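Local coordinates for protein glycerophosphoryl diester phosphodiesterase (Agrobacterium tumefaciens str. C58, PDB 3KS6) that belongs to the glycerophosphoryl diester phosphodiesterase family, folds as a TIM barrel and binds a magnesium ion through acidic side chains, at residues T26-D37 against L94-E105; G16-T24 against I77-M86. One frame throughout, in Å; residues are numbered along the deposited sequence. Where two conformers were deposited one is given.

Contact 1: T26-D37 against L94-E105; sequences TAAMALEEVEFD and LYVDSHVNFRCE. With MG (magnesium ion), chain F.
Val34 and Phe36 meet Phe102 and Cys104 on one face of two neighbouring parallel strands, 33-37 and 101-105, in the TIM barrel of this protein, an example of a barrel whose strands pack apolar groups on one side and hold a metal on the other. Backbone bonds pair the strands in register, Val34 N donating to Asn101 O (2.9 Å) and Glu105 N to Phe36 O.

The tight part is the apolar face. Phe36 turns an edge onto the face of Phe102 in a T-shaped pair, planes 75° apart, with CE1 of Phe36 3.6 Å from CG of Phe102. The Phe36 ring gets there because its CG sits between the backbone N and the carbonyl carbon (chi1 59°); Cys104 CA then lies over one of its faces. Further back, Ala27 CB lies over one face of the Tyr95 ring, a CH-pi contact at 3.8 Å from the centroid, while CG1 of Val34 touches CZ of Tyr95. Ser98 OG grips Ala27 O at 2.7 Å, in the carbonyl plane on a lone pair, and accepts from Val100 N in an ST turn.

The looser side is the exposed end at Ala30 and His99. One water joins Glu32 O to His99 O, and a second links Glu32 OE2 to NE2 of the exposed His99 ring; Glu32 OE1 accepts from Ile5 N and pairs with Arg241.

On the buried polar face, one water donates to Glu33 OE1 and accepts from Arg103 NH1, while Glu33 OE2 forms a salt bridge with Arg4; another ties Arg103 NE to Glu35 OE2. Glu35 OE2 binds magnesium at 2.1 Å, and sharing this metal explains why Glu105 OE1 and Asp37 OD1 sit 2.8 Å apart without a hydrogen bond.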
loop_
_atom_site.group_PDB
_atom_site.type_symbol
_atom_site.label_atom_id
_atom_site.label_comp_id
_atom_site.label_asym_id
_atom_site.label_seq_id
_atom_site.Cartn_x
_atom_site.Cartn_y
_atom_site.Cartn_z
ATOM N N THR A 26 10.344 9.330 -3.770
ATOM C CA THR A 26 10.422 8.018 -3.116
ATOM C C THR A 26 11.353 7.022 -3.840
ATOM O O THR A 26 12.108 6.280 -3.190
ATOM C CB THR A 26 9.012 7.399 -2.990
ATOM O OG1 THR A 26 8.259 8.143 -2.003
ATOM C CG2 THR A 26 9.117 5.951 -2.524
ATOM N N ALA A 27 11.314 7.032 -5.174
ATOM C CA ALA A 27 12.139 6.134 -6.001
ATOM C C ALA A 27 13.623 6.299 -5.730
ATOM O O ALA A 27 14.398 5.342 -5.923
ATOM C CB ALA A 27 11.866 6.347 -7.472
ATOM N N ALA A 28 14.004 7.487 -5.282
ATOM C CA ALA A 28 15.417 7.830 -4.961
ATOM C C ALA A 28 15.827 7.675 -3.494
ATOM O O ALA A 28 17.000 7.910 -3.140
ATOM C CB ALA A 28 15.676 9.275 -5.415
HETATM N N MSE A 29 14.897 7.275 -2.620
HETATM C CA MSE A 29 15.194 7.145 -1.180
HETATM C C MSE A 29 15.707 5.787 -0.775
HETATM O O MSE A 29 15.460 4.792 -1.454
HETATM C CB MSE A 29 13.962 7.458 -0.335
HETATM C CG MSE A 29 13.590 8.893 -0.394
HETATM SE SE MSE A 29 11.984 9.164 0.742
HETATM C CE MSE A 29 11.385 10.604 -0.281
ATOM N N ALA A 30 16.413 5.751 0.352
ATOM C CA ALA A 30 16.970 4.536 0.883
ATOM C C ALA A 30 15.927 3.818 1.722
ATOM O O ALA A 30 16.091 3.683 2.935
ATOM C CB ALA A 30 18.207 4.858 1.741
ATOM N N LEU A 31 14.859 3.377 1.055
ATOM C CA LEU A 31 13.782 2.597 1.656
ATOM C C LEU A 31 13.481 1.491 0.662
ATOM O O LEU A 31 14.047 1.459 -0.426
ATOM C CB LEU A 31 12.555 3.453 2.049
ATOM C CG LEU A 31 11.996 4.458 1.032
ATOM C CD1 LEU A 31 11.572 3.797 -0.286
ATOM C CD2 LEU A 31 10.857 5.294 1.663
ATOM N N GLU A 32 12.564 0.602 1.009
ATOM C CA GLU A 32 12.412 -0.644 0.285
ATOM C C GLU A 32 11.220 -0.743 -0.612
ATOM O O GLU A 32 11.285 -1.454 -1.592
ATOM C CB GLU A 32 12.365 -1.798 1.275
ATOM C CG GLU A 32 13.710 -2.031 1.980
ATOM C CD GLU A 32 14.002 -0.991 3.014
ATOM O OE1 GLU A 32 13.049 -0.710 3.760
ATOM O OE2 GLU A 32 15.152 -0.464 3.103
ATOM N N GLU A 33 10.121 -0.062 -0.263
ATOM C CA GLU A 33 8.901 -0.114 -1.070
ATOM C C GLU A 33 8.184 1.223 -1.179
ATOM O O GLU A 33 8.329 2.112 -0.341
ATOM C CB GLU A 33 7.915 -1.140 -0.477
ATOM C CG GLU A 33 8.397 -2.569 -0.502
ATOM C CD GLU A 33 7.533 -3.523 0.333
ATOM O OE1 GLU A 33 6.499 -3.093 0.867
ATOM O OE2 GLU A 33 7.919 -4.695 0.487
ATOM N N VAL A 34 7.419 1.341 -2.248
ATOM C CA VAL A 34 6.469 2.421 -2.419
ATOM C C VAL A 34 5.099 1.774 -2.397
ATOM O O VAL A 34 4.895 0.738 -3.047
ATOM C CB VAL A 34 6.689 3.226 -3.709
ATOM C CG1 VAL A 34 6.480 2.377 -4.955
ATOM C CG2 VAL A 34 5.787 4.493 -3.736
ATOM N N GLU A 35 4.181 2.334 -1.593
ATOM C CA GLU A 35 2.809 1.846 -1.534
ATOM C C GLU A 35 1.885 2.734 -2.375
ATOM O O GLU A 35 2.024 3.946 -2.360
ATOM C CB GLU A 35 2.301 1.747 -0.085
ATOM C CG GLU A 35 0.959 0.955 0.020
ATOM C CD GLU A 35 -0.310 1.799 -0.109
ATOM O OE1 GLU A 35 -0.241 3.028 -0.146
ATOM O OE2 GLU A 35 -1.414 1.204 -0.195
ATOM N N PHE A 36 0.919 2.126 -3.059
ATOM C CA PHE A 36 -0.063 2.855 -3.842
ATOM C C PHE A 36 -1.284 1.982 -4.091
ATOM O O PHE A 36 -1.223 0.756 -3.961
ATOM C CB PHE A 36 0.567 3.299 -5.182
ATOM C CG PHE A 36 1.069 2.142 -6.001
ATOM C CD1 PHE A 36 2.325 1.606 -5.738
ATOM C CD2 PHE A 36 0.264 1.543 -6.965
ATOM C CE1 PHE A 36 2.789 0.537 -6.433
ATOM C CE2 PHE A 36 0.724 0.457 -7.681
ATOM C CZ PHE A 36 2.007 -0.041 -7.434
ATOM N N ASP A 37 -2.380 2.645 -4.452
ATOM C CA ASP A 37 -3.685 2.013 -4.693
ATOM C C ASP A 37 -4.047 2.293 -6.162
ATOM O O ASP A 37 -3.599 3.265 -6.741
ATOM C CB ASP A 37 -4.745 2.643 -3.789
ATOM C CG ASP A 37 -4.224 2.956 -2.396
ATOM O OD1 ASP A 37 -4.057 2.014 -1.572
ATOM O OD2 ASP A 37 -3.969 4.149 -2.120
ATOM N N LEU A 94 8.763 5.440 -13.576
ATOM C CA LEU A 94 9.580 6.064 -12.552
ATOM C C LEU A 94 10.482 5.068 -11.800
ATOM O O LEU A 94 11.462 5.480 -11.176
ATOM C CB LEU A 94 8.691 6.790 -11.534
ATOM C CG LEU A 94 7.869 7.965 -12.035
ATOM C CD1 LEU A 94 6.990 8.466 -10.856
ATOM C CD2 LEU A 94 8.817 9.079 -12.589
ATOM N N TYR A 95 10.089 3.798 -11.761
ATOM C CA TYR A 95 10.746 2.798 -10.907
ATOM C C TYR A 95 11.624 1.806 -11.682
ATOM O O TYR A 95 12.243 0.919 -11.085
ATOM C CB TYR A 95 9.699 2.088 -10.022
ATOM C CG TYR A 95 9.308 2.987 -8.855
ATOM C CD1 TYR A 95 8.427 4.029 -9.029
ATOM C CD2 TYR A 95 9.872 2.822 -7.607
ATOM C CE1 TYR A 95 8.100 4.866 -8.012
ATOM C CE2 TYR A 95 9.569 3.660 -6.574
ATOM C CZ TYR A 95 8.675 4.684 -6.770
ATOM O OH TYR A 95 8.349 5.546 -5.743
ATOM N N VAL A 96 11.715 2.003 -12.990
ATOM C CA VAL A 96 12.433 1.081 -13.881
ATOM C C VAL A 96 13.852 0.818 -13.387
ATOM O O VAL A 96 14.269 -0.351 -13.321
ATOM C CB VAL A 96 12.465 1.584 -15.366
ATOM C CG1 VAL A 96 13.366 2.784 -15.528
ATOM C CG2 VAL A 96 12.915 0.469 -16.302
ATOM N N ASP A 97 14.548 1.892 -13.004
ATOM C CA ASP A 97 15.927 1.829 -12.546
ATOM C C ASP A 97 16.106 2.018 -11.049
ATOM O O ASP A 97 17.225 2.159 -10.593
ATOM C CB ASP A 97 16.736 2.923 -13.235
ATOM C CG ASP A 97 16.849 2.716 -14.725
ATOM O OD1 ASP A 97 16.924 1.541 -15.169
ATOM O OD2 ASP A 97 16.874 3.739 -15.445
ATOM N N SER A 98 15.030 2.038 -10.274
ATOM C CA SER A 98 15.132 2.220 -8.841
ATOM C C SER A 98 15.282 0.884 -8.147
ATOM O O SER A 98 14.805 -0.149 -8.656
ATOM C CB SER A 98 13.820 2.873 -8.364
ATOM O OG SER A 98 13.801 2.910 -6.946
ATOM N N HIS A 99 15.925 0.877 -6.981
ATOM C CA HIS A 99 15.972 -0.338 -6.148
ATOM C C HIS A 99 14.684 -0.552 -5.349
ATOM O O HIS A 99 14.470 -1.639 -4.812
ATOM C CB HIS A 99 17.191 -0.285 -5.206
ATOM C CG HIS A 99 16.941 0.393 -3.889
ATOM N ND1 HIS A 99 16.871 1.763 -3.746
ATOM C CD2 HIS A 99 16.768 -0.123 -2.643
ATOM C CE1 HIS A 99 16.663 2.060 -2.473
ATOM N NE2 HIS A 99 16.594 0.935 -1.781
ATOM N N VAL A 100 13.825 0.468 -5.300
ATOM C CA VAL A 100 12.554 0.417 -4.515
ATOM C C VAL A 100 11.499 -0.387 -5.283
ATOM O O VAL A 100 11.314 -0.176 -6.476
ATOM C CB VAL A 100 12.071 1.852 -4.251
ATOM C CG1 VAL A 100 10.711 1.898 -3.487
ATOM C CG2 VAL A 100 13.166 2.631 -3.502
ATOM N N ASN A 101 10.782 -1.264 -4.580
ATOM C CA ASN A 101 9.808 -2.143 -5.186
ATOM C C ASN A 101 8.396 -1.741 -4.833
ATOM O O ASN A 101 8.207 -0.779 -4.112
ATOM C CB ASN A 101 10.120 -3.558 -4.803
ATOM C CG ASN A 101 11.426 -4.030 -5.417
ATOM O OD1 ASN A 101 11.808 -3.602 -6.508
ATOM N ND2 ASN A 101 12.103 -4.898 -4.723
ATOM N N PHE A 102 7.414 -2.466 -5.372
ATOM C CA PHE A 102 6.025 -2.035 -5.298
ATOM C C PHE A 102 5.258 -2.794 -4.229
ATOM O O PHE A 102 5.428 -4.019 -4.100
ATOM C CB PHE A 102 5.310 -2.346 -6.626
ATOM C CG PHE A 102 5.518 -1.337 -7.764
ATOM C CD1 PHE A 102 6.207 -0.154 -7.622
ATOM C CD2 PHE A 102 4.866 -1.566 -8.974
ATOM C CE1 PHE A 102 6.306 0.753 -8.672
ATOM C CE2 PHE A 102 4.965 -0.636 -10.023
ATOM C CZ PHE A 102 5.704 0.514 -9.850
ATOM N N ARG A 103 4.390 -2.067 -3.518
ATOM C CA ARG A 103 3.372 -2.621 -2.639
ATOM C C ARG A 103 2.040 -2.053 -3.214
ATOM O O ARG A 103 1.699 -0.876 -3.043
ATOM C CB ARG A 103 3.616 -2.232 -1.171
ATOM C CG ARG A 103 2.480 -2.617 -0.191
ATOM C CD ARG A 103 2.769 -2.019 1.125
ATOM N NE ARG A 103 1.675 -2.055 2.091
ATOM C CZ ARG A 103 1.727 -2.632 3.286
ATOM N NH1 ARG A 103 2.835 -3.224 3.752
ATOM N NH2 ARG A 103 0.671 -2.521 4.072
ATOM N N CYS A 104 1.347 -2.897 -3.942
ATOM C CA CYS A 104 0.169 -2.510 -4.700
ATOM C C CYS A 104 -1.118 -2.879 -3.966
ATOM O O CYS A 104 -1.342 -4.052 -3.722
ATOM C CB CYS A 104 0.234 -3.246 -6.055
ATOM S SG CYS A 104 -1.187 -2.976 -7.122
ATOM N N GLU A 105 -1.982 -1.916 -3.674
ATOM C CA GLU A 105 -3.251 -2.227 -2.984
ATOM C C GLU A 105 -4.409 -2.261 -3.951
ATOM O O GLU A 105 -4.584 -1.338 -4.739
ATOM C CB GLU A 105 -3.553 -1.223 -1.854
ATOM C CG GLU A 105 -4.692 -1.704 -0.958
ATOM C CD GLU A 105 -5.047 -0.739 0.152
ATOM O OE1 GLU A 105 -4.197 0.116 0.532
ATOM O OE2 GLU A 105 -6.222 -0.807 0.603
HETATM MG MG MG F . -3.272 1.922 0.344
HETATM O O HOH W 1 13.667 -2.580 -2.297
HETATM O O HOH W 2 16.686 0.010 0.871
HETATM O O HOH W 3 4.556 -4.720 1.984
HETATM O O HOH W 4 -1.040 -1.420 1.045
HETATM O O HOH W 5 -2.571 3.911 0.112
HETATM O O HOH W 6 -5.011 2.707 1.195
#

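Contact 2: G16-T24 against I77-M86; sequences GDSTPHGFT and IRYGAGSHPM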
loop_
_atom_site.group_PDB
_atom_site.type_symbol
_atom_site.label_atom_id
_atom_site.label_comp_id
_atom_site.label_asym_id
_atom_site.label_seq_id
_atom_site.Cartn_x
_atom_site.Cartn_y
_atom_site.Cartn_z
ATOM N N GLY A 16 2.210 15.370 -0.923
ATOM C CA GLY A 16 0.857 15.270 -1.407
ATOM C C GLY A 16 0.521 13.828 -1.667
ATOM O O GLY A 16 1.401 12.962 -1.716
ATOM N N ASP A 17 -0.764 13.582 -1.877
ATOM C CA ASP A 17 -1.281 12.237 -2.003
ATOM C C ASP A 17 -1.128 11.686 -3.423
ATOM O O ASP A 17 -1.759 12.168 -4.365
ATOM C CB ASP A 17 -2.743 12.266 -1.576
ATOM C CG ASP A 17 -3.370 10.874 -1.440
ATOM O OD1 ASP A 17 -3.123 9.981 -2.277
ATOM O OD2 ASP A 17 -4.150 10.712 -0.478
ATOM N N SER A 18 -0.281 10.673 -3.580
ATOM C CA SER A 18 -0.132 9.965 -4.864
ATOM C C SER A 18 0.289 10.880 -6.006
ATOM O O SER A 18 -0.225 10.790 -7.148
ATOM C CB SER A 18 -1.432 9.199 -5.229
ATOM O OG SER A 18 -1.846 8.381 -4.164
ATOM N N THR A 19 1.263 11.743 -5.730
ATOM C CA THR A 19 1.681 12.732 -6.716
ATOM C C THR A 19 2.925 12.275 -7.447
ATOM O O THR A 19 3.750 11.540 -6.866
ATOM C CB THR A 19 2.052 14.095 -6.057
ATOM O OG1 THR A 19 3.076 13.886 -5.079
ATOM C CG2 THR A 19 0.794 14.807 -5.419
ATOM N N PRO A 20 3.111 12.755 -8.693
ATOM C CA PRO A 20 4.373 12.505 -9.377
ATOM C C PRO A 20 5.615 12.902 -8.549
ATOM O O PRO A 20 6.611 12.168 -8.518
ATOM C CB PRO A 20 4.251 13.372 -10.641
ATOM C CG PRO A 20 2.782 13.423 -10.907
ATOM C CD PRO A 20 2.147 13.478 -9.552
ATOM N N HIS A 21 5.571 14.048 -7.872
ATOM C CA HIS A 21 6.703 14.459 -7.010
ATOM C C HIS A 21 6.986 13.420 -5.908
ATOM O O HIS A 21 8.141 13.020 -5.704
ATOM C CB HIS A 21 6.426 15.844 -6.417
ATOM C CG HIS A 21 7.550 16.394 -5.603
ATOM N ND1 HIS A 21 7.386 17.455 -4.737
ATOM C CD2 HIS A 21 8.846 16.019 -5.499
ATOM C CE1 HIS A 21 8.545 17.726 -4.159
ATOM N NE2 HIS A 21 9.442 16.865 -4.598
ATOM N N GLY A 22 5.938 12.948 -5.225
ATOM C CA GLY A 22 6.171 11.956 -4.169
ATOM C C GLY A 22 6.693 10.645 -4.705
ATOM O O GLY A 22 7.658 10.083 -4.192
ATOM N N PHE A 23 6.095 10.155 -5.780
ATOM C CA PHE A 23 6.566 8.886 -6.300
ATOM C C PHE A 23 8.013 8.973 -6.854
ATOM O O PHE A 23 8.771 8.004 -6.773
ATOM C CB PHE A 23 5.608 8.333 -7.342
ATOM C CG PHE A 23 4.289 7.874 -6.784
ATOM C CD1 PHE A 23 4.236 6.863 -5.833
ATOM C CD2 PHE A 23 3.085 8.384 -7.265
ATOM C CE1 PHE A 23 3.041 6.417 -5.327
ATOM C CE2 PHE A 23 1.885 7.911 -6.753
ATOM C CZ PHE A 23 1.872 6.914 -5.791
ATOM N N THR A 24 8.370 10.140 -7.377
ATOM C CA THR A 24 9.696 10.386 -7.943
ATOM C C THR A 24 10.699 10.473 -6.809
ATOM O O THR A 24 11.742 9.810 -6.849
ATOM C CB THR A 24 9.693 11.677 -8.842
ATOM O OG1 THR A 24 8.773 11.491 -9.922
ATOM C CG2 THR A 24 11.073 11.948 -9.464
ATOM N N ILE A 77 -4.096 17.667 -8.506
ATOM C CA ILE A 77 -3.978 17.108 -7.181
ATOM C C ILE A 77 -3.702 18.205 -6.165
ATOM O O ILE A 77 -2.773 19.004 -6.341
ATOM C CB ILE A 77 -2.838 16.069 -7.096
ATOM C CG1 ILE A 77 -3.019 14.930 -8.139
ATOM C CG2 ILE A 77 -2.805 15.461 -5.663
ATOM C CD1 ILE A 77 -1.790 13.988 -8.225
ATOM N N ARG A 78 -4.470 18.204 -5.078
ATOM C CA ARG A 78 -4.250 19.158 -3.992
ATOM C C ARG A 78 -2.842 19.034 -3.473
ATOM O O ARG A 78 -2.356 17.920 -3.258
ATOM C CB ARG A 78 -5.206 18.897 -2.837
ATOM C CG ARG A 78 -6.597 19.215 -3.205
ATOM C CD ARG A 78 -7.534 19.158 -2.052
ATOM N NE ARG A 78 -8.893 19.049 -2.563
ATOM C CZ ARG A 78 -9.978 19.040 -1.805
ATOM N NH1 ARG A 78 -9.879 19.159 -0.491
ATOM N NH2 ARG A 78 -11.166 18.921 -2.372
ATOM N N TYR A 79 -2.185 20.179 -3.286
ATOM C CA TYR A 79 -0.810 20.244 -2.766
ATOM C C TYR A 79 0.211 19.665 -3.727
ATOM O O TYR A 79 1.347 19.466 -3.326
ATOM C CB TYR A 79 -0.656 19.604 -1.359
ATOM C CG TYR A 79 -1.769 19.879 -0.423
ATOM C CD1 TYR A 79 -2.015 21.166 0.026
ATOM C CD2 TYR A 79 -2.605 18.861 0.015
ATOM C CE1 TYR A 79 -3.083 21.432 0.881
ATOM C CE2 TYR A 79 -3.666 19.114 0.854
ATOM C CZ TYR A 79 -3.900 20.395 1.292
ATOM O OH TYR A 79 -4.965 20.633 2.119
ATOM N N GLY A 80 -0.182 19.470 -4.998
ATOM C CA GLY A 80 0.631 18.814 -6.009
ATOM C C GLY A 80 1.178 19.737 -7.094
ATOM O O GLY A 80 1.644 19.260 -8.139
ATOM N N ALA A 81 1.144 21.046 -6.828
ATOM C CA ALA A 81 1.708 22.081 -7.683
ATOM C C ALA A 81 1.288 21.921 -9.138
ATOM O O ALA A 81 2.115 22.082 -10.058
ATOM C CB ALA A 81 3.261 22.109 -7.549
ATOM N N GLY A 82 0.002 21.629 -9.354
ATOM C CA GLY A 82 -0.512 21.477 -10.689
ATOM C C GLY A 82 -0.391 20.121 -11.356
ATOM O O GLY A 82 -0.818 19.978 -12.502
ATOM N N SER A 83 0.152 19.126 -10.656
ATOM C CA SER A 83 0.269 17.772 -11.219
ATOM C C SER A 83 -1.095 17.090 -11.343
ATOM O O SER A 83 -2.060 17.486 -10.682
ATOM C CB SER A 83 1.212 16.919 -10.373
ATOM O OG SER A 83 0.741 16.809 -9.045
ATOM N N HIS A 84 -1.157 16.075 -12.211
ATOM C CA HIS A 84 -2.376 15.304 -12.465
ATOM C C HIS A 84 -2.226 13.853 -11.986
ATOM O O HIS A 84 -1.102 13.361 -11.799
ATOM C CB HIS A 84 -2.741 15.338 -13.978
ATOM C CG HIS A 84 -2.768 16.719 -14.556
ATOM N ND1 HIS A 84 -3.747 17.638 -14.235
ATOM C CD2 HIS A 84 -1.930 17.346 -15.418
ATOM C CE1 HIS A 84 -3.496 18.780 -14.853
ATOM N NE2 HIS A 84 -2.414 18.623 -15.595
ATOM N N PRO A 85 -3.348 13.172 -11.751
ATOM C CA PRO A 85 -3.260 11.757 -11.414
ATOM C C PRO A 85 -2.458 10.939 -12.425
ATOM O O PRO A 85 -2.541 11.189 -13.641
ATOM C CB PRO A 85 -4.721 11.294 -11.397
ATOM C CG PRO A 85 -5.495 12.521 -11.045
ATOM C CD PRO A 85 -4.736 13.674 -11.682
HETATM N N MSE A 86 -1.690 9.985 -11.916
HETATM C CA MSE A 86 -0.850 9.104 -12.747
HETATM C C MSE A 86 -1.552 7.827 -13.177
HETATM O O MSE A 86 -2.494 7.343 -12.513
HETATM C CB MSE A 86 0.410 8.667 -11.991
HETATM C CG MSE A 86 1.283 9.774 -11.429
HETATM SE SE MSE A 86 2.987 9.054 -10.800
HETATM C CE MSE A 86 3.942 8.814 -12.407
HETATM O O HOH W 7 -2.700 15.580 -1.738
HETATM O O HOH W 8 -1.702 9.756 -9.019
HETATM O O HOH W 9 3.671 16.436 -7.958
#
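The ring of Phe23, on TIM-barrel helix 20-27, meets Met86, a selenomethionine closing loop 77-86, obliquely, neither squarely over a face nor at the edge: SE lies 3.6 Å from CD2, a Met-aromatic contact with the selenium 64° off the ring normal. The other flat group, the His84 ring, has Gly82 O over one face, 3.7 Å above its plane, and its ND1 bonds to Ala75 O. The Phe23 and Met86 side chains run antiparallel alongside one another, and the bend of Met86 at chi3 (78°) turns its terminal methyl aside after SE. Beyond this pair, Phe23 also packs on Val34 and Phe36 of strand 33-40 and on Leu91 and Leu94 of helix 88-95. The arrangement packs the N-terminal end of the helix against the loop between helix 69-74 and strand 86-87.

The first helical residue, Pro20, presents its ring to the loop, CG approaching CG of Met86 at 4.0 Å and CD resting by CB of Ser83. Next to it, Thr19 is the N-cap. Its OG1 accepts from Gly22 N at 3.0 Å and also bonds to Phe15 O, while the methyl CG2, anti to the carbonyl carbon, reaches CG2 of Ile77 at 3.7 Å.

Two turns shape the loop, type II from Ile77 to Gly80 and type I' from Gly80 to Ser83. Gly80 O accepts from Ser83 N and, in one of two deposited conformers, from Ser83 OG.

Polar links between the segments run through water. One bridges Asp17 N and Arg78 O, another His21 N and Ser83 OG in that conformer, and a third accepts from Met86 N and donates to Ser18 O at 2.6 Å.

Both contacts draw on helix 20-27, contact 2 at its N-terminal end and contact 1 at its C-terminal end, and their segments interleave along the chain. Contact 1 lies deeper, its centre about 11 Å from the centre of the chain, against about 16 Å for the centre of contact 2; both are largely buried. Their chemistry follows from place: strand pairing gives contact 1 direct backbone bonds and a metal site, whereas in contact 2 a helix end meets an irregular loop through apolar packing and bridging waters. The two join physically, with Phe23 O 2.7 Å from Tyr95 OH, a weak hydrogen bond, and CD1 of Leu94 against CE of Met86.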